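Nucleoside-diphosphate-sugar pyrophosphorylase (Vibrio cholerae, PDB 4EVW) probably transfers a nucleotidyl group to a sugar phosphate, making a nucleoside-diphosphate sugar and releasing pyrophosphate. Local coordinates at residues A[148-151]-A[152-156]; A[210-214]-A[215-219]. The protein carries 1 engineered substitution. All coordinates share one frame; numbering follows the deposited sequence.

The two contacts lie in series along the chain and on the same side of its centre, with their centres about 15 Å apart. Interaction 1 is the turn at the end of the two-stranded hairpin 146-149 and 157-161. Interaction 2 is the C-terminal end of helix 208-214 and the turn that leads into strand 219-223. They touch at Lys156, whose NZ is 3.2 Å from OD1 of Asn218, a probable hydrogen bond. CG of Lys156 also packs on O of Ile219, at 3.8 Å. A bound magnesium ion lies about 4 Å from the side chain of Gln214 in interaction 2.

Interaction 1 (A[148-151]-A[152-156]); sequences KPEH and AGSTK
The imidazole of His151 meets Ala152 at its edge and Ser154 obliquely. ND1 of His151 donates to O of Ala152 at 3.2 Å. The bond is nearly straight at hydrogen (169°), and the acceptor is close to the ring plane. ND1 itself stands well above the carbonyl plane of Ala152, not on a lone pair. CE1 of His151 is 3.7 Å from CB of Ser154. CG of His151 sits between its own backbone N and carbonyl carbon (chi1 54°), which brings ND1 to the carbonyl O of Ala152. The carboxylate of Glu150 is the other flat group. It lies across the aliphatic chain of Lys156, with OE2 of Glu150 3.6 Å from CD of Lys156. The opposite charges do not meet: OE1 of Glu150 and NZ of Lys156 are 5.6 Å apart. The lysine chain bends at its end and leads NZ away.

Residues 151-154 form a type II beta turn at the end of a beta hairpin. N of Ser154 donates to O of His151 at 3.2 Å. Gly153 has the positive phi that this turn places at its third position. An ST turn follows, where N of Lys156 donates to OG of Ser154 at 3.1 Å. The hydroxyl is anti to the backbone N of Ser154 (chi1 169°), which turns it toward the N-H of Lys156. Where the two arms come together, the single N-H of Glu150 is shared between O of Lys156 (3.2 Å from N) and a water (2.6 Å from N). This water also lies within hydrogen-bonding distance of O of Ser154 and O of Lys156.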
# COMPACT_ATOMS: atom_id res chain seq x y z
N LYS A 148 -8.77 -3.27 14.65
CA LYS A 148 -9.46 -3.83 15.80
C LYS A 148 -10.74 -4.55 15.38
O LYS A 148 -11.60 -3.97 14.72
CB LYS A 148 -9.79 -2.72 16.81
CG LYS A 148 -10.45 -3.20 18.09
CD LYS A 148 -10.73 -2.03 19.03
CE LYS A 148 -11.42 -2.47 20.31
NZ LYS A 148 -11.89 -1.30 21.11
N PRO A 149 -10.88 -5.83 15.74
CA PRO A 149 -12.06 -6.62 15.39
C PRO A 149 -13.27 -6.31 16.28
O PRO A 149 -13.12 -5.83 17.40
CB PRO A 149 -11.57 -8.05 15.56
CG PRO A 149 -10.65 -7.94 16.73
CD PRO A 149 -9.88 -6.65 16.45
N GLU A 150 -14.47 -6.59 15.75
CA GLU A 150 -15.71 -6.36 16.48
C GLU A 150 -15.85 -7.47 17.53
O GLU A 150 -16.00 -7.19 18.72
CB GLU A 150 -16.89 -6.38 15.51
CG GLU A 150 -18.18 -5.80 16.06
CD GLU A 150 -19.29 -5.80 15.03
OE1 GLU A 150 -20.02 -4.79 14.93
OE2 GLU A 150 -19.44 -6.82 14.32
N HIS A 151 -15.82 -8.72 17.08
CA HIS A 151 -15.88 -9.88 17.98
C HIS A 151 -15.56 -11.17 17.23
O HIS A 151 -15.52 -11.18 16.00
CB HIS A 151 -17.24 -10.00 18.69
CG HIS A 151 -18.43 -10.00 17.78
ND1 HIS A 151 -18.69 -11.02 16.89
CD2 HIS A 151 -19.44 -9.11 17.63
CE1 HIS A 151 -19.81 -10.76 16.24
NE2 HIS A 151 -20.28 -9.61 16.67
N ALA A 152 -15.30 -12.24 17.97
CA ALA A 152 -14.95 -13.52 17.37
C ALA A 152 -15.99 -13.99 16.36
O ALA A 152 -17.20 -13.88 16.60
CB ALA A 152 -14.76 -14.57 18.46
N GLY A 153 -15.53 -14.50 15.23
CA GLY A 153 -16.45 -14.99 14.21
C GLY A 153 -16.89 -13.96 13.20
O GLY A 153 -17.60 -14.28 12.25
N SER A 154 -16.50 -12.71 13.41
CA SER A 154 -16.84 -11.63 12.49
C SER A 154 -15.54 -11.04 11.99
O SER A 154 -14.58 -10.94 12.75
CB SER A 154 -17.65 -10.54 13.19
OG SER A 154 -17.77 -9.39 12.37
N THR A 155 -15.49 -10.66 10.72
CA THR A 155 -14.27 -10.07 10.19
C THR A 155 -14.44 -8.57 10.10
O THR A 155 -13.64 -7.88 9.48
CB THR A 155 -13.93 -10.63 8.79
OG1 THR A 155 -15.08 -10.52 7.94
CG2 THR A 155 -13.49 -12.08 8.89
N LYS A 156 -15.48 -8.06 10.74
CA LYS A 156 -15.75 -6.62 10.72
C LYS A 156 -14.69 -5.87 11.53
O LYS A 156 -14.23 -6.35 12.57
CB LYS A 156 -17.15 -6.36 11.29
CG LYS A 156 -17.86 -5.18 10.66
CD LYS A 156 -19.31 -5.09 11.15
CE LYS A 156 -19.86 -3.68 10.99
NZ LYS A 156 -19.78 -3.17 9.60
O HOH W 1 -14.86 -8.64 14.13

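Interaction 2 (A[210-214]-A[215-219]); sequences NELIQ and KGLNI. Engineered in segment 210-214: Glu211 (natural residue Leu).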
# COMPACT_ATOMS: atom_id res chain seq x y z
N ASN A 210 -10.99 4.79 9.58
CA ASN A 210 -11.83 5.28 10.68
C ASN A 210 -12.89 6.24 10.16
O ASN A 210 -14.00 6.28 10.67
CB ASN A 210 -10.98 5.94 11.77
CG ASN A 210 -10.13 4.94 12.51
OD1 ASN A 210 -10.62 3.88 12.91
ND2 ASN A 210 -8.87 5.27 12.72
N GLU A 211 -12.54 7.00 9.12
CA GLU A 211 -13.50 7.94 8.54
C GLU A 211 -14.62 7.14 7.86
O GLU A 211 -15.80 7.50 7.95
CB GLU A 211 -12.81 8.84 7.50
CG GLU A 211 -11.64 9.69 8.03
CD GLU A 211 -12.08 10.80 8.97
OE1 GLU A 211 -13.30 11.08 9.04
OE2 GLU A 211 -11.21 11.41 9.64
N LEU A 212 -14.25 6.06 7.19
CA LEU A 212 -15.23 5.22 6.51
C LEU A 212 -16.11 4.45 7.50
O LEU A 212 -17.32 4.33 7.31
CB LEU A 212 -14.53 4.24 5.56
CG LEU A 212 -13.71 4.89 4.43
CD1 LEU A 212 -13.19 3.81 3.49
CD2 LEU A 212 -14.57 5.88 3.67
N ILE A 213 -15.50 3.93 8.55
CA ILE A 213 -16.24 3.19 9.57
C ILE A 213 -17.24 4.12 10.27
O ILE A 213 -18.37 3.74 10.52
CB ILE A 213 -15.26 2.57 10.60
CG1 ILE A 213 -14.44 1.47 9.92
CG2 ILE A 213 -16.03 2.00 11.80
CD1 ILE A 213 -13.29 0.95 10.76
N GLN A 214 -16.82 5.35 10.55
CA GLN A 214 -17.72 6.30 11.20
C GLN A 214 -18.92 6.60 10.33
O GLN A 214 -20.03 6.82 10.84
CB GLN A 214 -16.97 7.59 11.53
CG GLN A 214 -16.18 7.52 12.82
CD GLN A 214 -15.25 8.69 12.98
OE1 GLN A 214 -15.57 9.81 12.58
NE2 GLN A 214 -14.08 8.45 13.58
N LYS A 215 -18.72 6.63 9.01
CA LYS A 215 -19.81 6.90 8.09
C LYS A 215 -20.70 5.69 7.87
O LYS A 215 -21.65 5.74 7.09
CB LYS A 215 -19.27 7.41 6.75
CG LYS A 215 -18.90 8.89 6.78
CD LYS A 215 -18.36 9.37 5.45
CE LYS A 215 -17.01 8.74 5.14
NZ LYS A 215 -15.94 9.77 5.02
N GLY A 216 -20.39 4.60 8.55
CA GLY A 216 -21.21 3.41 8.43
C GLY A 216 -20.86 2.44 7.32
O GLY A 216 -21.64 1.53 7.04
N LEU A 217 -19.71 2.63 6.67
CA LEU A 217 -19.34 1.70 5.61
C LEU A 217 -18.93 0.38 6.23
O LEU A 217 -18.51 0.33 7.39
CB LEU A 217 -18.21 2.27 4.74
CG LEU A 217 -18.55 3.56 3.99
CD1 LEU A 217 -17.55 3.75 2.85
CD2 LEU A 217 -19.96 3.50 3.44
N ASN A 218 -19.06 -0.68 5.45
CA ASN A 218 -18.77 -2.03 5.89
C ASN A 218 -17.31 -2.42 5.66
O ASN A 218 -16.95 -2.93 4.61
CB ASN A 218 -19.72 -2.98 5.14
CG ASN A 218 -19.70 -4.38 5.68
OD1 ASN A 218 -19.34 -4.61 6.83
ND2 ASN A 218 -20.12 -5.33 4.86
N ILE A 219 -16.48 -2.19 6.67
CA ILE A 219 -15.05 -2.48 6.57
C ILE A 219 -14.66 -3.77 7.29
O ILE A 219 -15.02 -3.99 8.44
CB ILE A 219 -14.22 -1.31 7.15
CG1 ILE A 219 -14.61 0.00 6.45
CG2 ILE A 219 -12.73 -1.60 6.99
CD1 ILE A 219 -14.43 -0.00 4.93
O HOH W 2 -15.75 10.49 8.09
O HOH W 3 -19.16 1.01 9.97
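Backbone hydrogen bonds tie Leu217 and Gly216 to the last helical turn. N of Leu217 donates to O of Leu212 at 3.0 Å, and N of Gly216 donates to O of Ile213 at 2.9 Å. With the positive phi of Gly216 (88°), these two bonds make a Schellman motif, which ends helix 208-214. N of Lys215 still makes the helical bond to O of Glu211, plus a weak one to O of Leu212.

Apolar side chains pack across the turn. CD2 of Leu212 meets CD1 of Leu217 at 3.8 Å, the two chains crossing at a slant. CG1 of Ile213 and CG1 of Ile219 also meet at 3.8 Å, here at about a right angle. Ala186 of helix 180-191 packs on Leu212, and Val157 packs on Ile213.

Polar and water contacts involve Lys215 and two carbonyl bridges. The chain of Lys215 bends at chi3 (-68°) and folds back along the helix, bringing CE of Lys215 to 3.3 Å from O of Glu211. Residue Glu211 is engineered, leucine in the natural sequence. One water joins its O and OE1 to NZ of Lys215; OE1 of Glu211 and NZ of Lys215 stay 5.0 Å apart. A second water donates to O of Ile213 and O of Leu217.

The carbonyls of Glu211, Leu212 and Ile213 thus find donors in the turn, and those of Glu211 and Ile213 in water as well, while engineered Glu211 and Lys215 are joined through a water and not by a direct salt bridge.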